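Local coordinates for protein scribble homolog (Homo sapiens, PDB 6EEY) that is a cell-polarity scaffold whose PDZ domains bind C-terminal peptide motifs of partners, including the alpha1D-adrenergic receptor, at residues A[80-83]-A[84-87]. The protein carries 1 engineered substitution. Sequence-based numbering, arbitrary orientation.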
loop_
_atom_site.group_PDB
_atom_site.type_symbol
_atom_site.label_atom_id
_atom_site.label_comp_id
_atom_site.label_asym_id
_atom_site.label_seq_id
_atom_site.Cartn_x
_atom_site.Cartn_y
_atom_site.Cartn_z
ATOM N N VAL A 80 -6.754 -1.041 2.787
ATOM C CA VAL A 80 -6.343 -0.943 4.183
ATOM C C VAL A 80 -6.467 -2.287 4.878
ATOM O O VAL A 80 -5.602 -2.672 5.675
ATOM C CB VAL A 80 -7.149 0.156 4.888
ATOM C CG1 VAL A 80 -6.932 0.083 6.386
ATOM C CG2 VAL A 80 -6.727 1.509 4.368
ATOM N N GLN A 81 -7.538 -3.027 4.608
ATOM C CA GLN A 81 -7.678 -4.344 5.205
ATOM C C GLN A 81 -6.551 -5.277 4.786
ATOM O O GLN A 81 -6.046 -6.043 5.610
ATOM C CB GLN A 81 -9.038 -4.937 4.853
ATOM C CG GLN A 81 -9.214 -6.357 5.376
ATOM C CD GLN A 81 -9.018 -6.460 6.879
ATOM O OE1 GLN A 81 -9.703 -5.786 7.648
ATOM N NE2 GLN A 81 -8.069 -7.299 7.304
ATOM N N LEU A 82 -6.142 -5.242 3.521
ATOM C CA LEU A 82 -4.997 -6.045 3.112
ATOM C C LEU A 82 -3.762 -5.655 3.904
ATOM O O LEU A 82 -2.972 -6.515 4.288
ATOM C CB LEU A 82 -4.748 -5.924 1.613
ATOM C CG LEU A 82 -5.653 -6.795 0.748
ATOM C CD1 LEU A 82 -5.567 -6.353 -0.691
ATOM C CD2 LEU A 82 -5.276 -8.263 0.872
ATOM N N LEU A 83 -3.581 -4.361 4.155
ATOM C CA LEU A 83 -2.425 -3.889 4.913
ATOM C C LEU A 83 -2.499 -4.277 6.378
ATOM O O LEU A 83 -1.494 -4.129 7.082
ATOM C CB LEU A 83 -2.284 -2.382 4.750
ATOM C CG LEU A 83 -1.864 -1.929 3.352
ATOM C CD1 LEU A 83 -2.131 -0.452 3.149
ATOM C CD2 LEU A 83 -0.397 -2.247 3.121
ATOM N N ARG A 84 -3.642 -4.786 6.839
ATOM C CA ARG A 84 -3.836 -5.262 8.202
ATOM C C ARG A 84 -3.923 -6.779 8.273
ATOM O O ARG A 84 -4.297 -7.326 9.309
ATOM C CB ARG A 84 -5.071 -4.615 8.822
ATOM C CG ARG A 84 -4.892 -3.112 8.949
ATOM C CD ARG A 84 -6.199 -2.381 9.175
ATOM N NE ARG A 84 -6.857 -2.750 10.426
ATOM C CZ ARG A 84 -6.722 -2.093 11.580
ATOM N NH1 ARG A 84 -7.385 -2.512 12.652
ATOM N NH2 ARG A 84 -5.930 -1.033 11.670
ATOM N N SER A 85 -3.533 -7.468 7.221
ATOM C CA SER A 85 -3.583 -8.915 7.193
ATOM C C SER A 85 -2.758 -9.481 8.334
ATOM O O SER A 85 -1.689 -8.971 8.674
ATOM C CB SER A 85 -3.001 -9.444 5.881
ATOM O OG SER A 85 -3.751 -9.028 4.755
ATOM N N VAL A 86 -3.232 -10.579 8.900
ATOM C CA VAL A 86 -2.470 -11.214 9.952
ATOM C C VAL A 86 -1.204 -11.830 9.365
ATOM O O VAL A 86 -1.069 -12.054 8.154
ATOM C CB VAL A 86 -3.285 -12.245 10.751
ATOM C CG1 VAL A 86 -4.533 -11.602 11.337
ATOM C CG2 VAL A 86 -3.635 -13.413 9.889
ATOM N N GLY A 87 -0.269 -12.127 10.249
ATOM C CA GLY A 87 0.964 -12.759 9.869
ATOM C C GLY A 87 2.152 -12.032 10.443
ATOM O O GLY A 87 2.065 -10.847 10.792
HETATM O O HOH W 1 -6.518 -9.336 5.254
#
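The C-terminal part of the PDZ helix 76-83, the one that in this family lines the peptide groove, leads here into the loop before strand 89-94, and two carbonyls near its end, Gln-81 O and Leu-82 O, receive bonds from Arg-84 and Ser-85. The Arg-84 N-H reaches Gln-81 O at 3.0 Å, an i to i-3 bond. Leu-82 O is gripped twice by Ser-85, through N at 3.1 Å, with the same i to i-3 spacing, and through OG at 2.7 Å, both from the same face of the carbonyl. Serine suits this place because its short hydroxyl, held beside its own backbone N (chi1 -63°), folds back onto that oxygen. Leu-83 is buried against Val-66 and against Ile-19 and Ile-21 of strand 19-23, while the partly exposed Leu-82 also touches Val-66. Arg-84 and Val-80 lie side by side and point the same way, with Arg-84 CD 3.8 Å from Val-80 CG1. Gln-81, exposed and polar, bends its amide round toward the loop, where a bridging water accepts from Gln-81 NE2 at 3.3 Å and donates to Ser-85 OG at 2.8 Å.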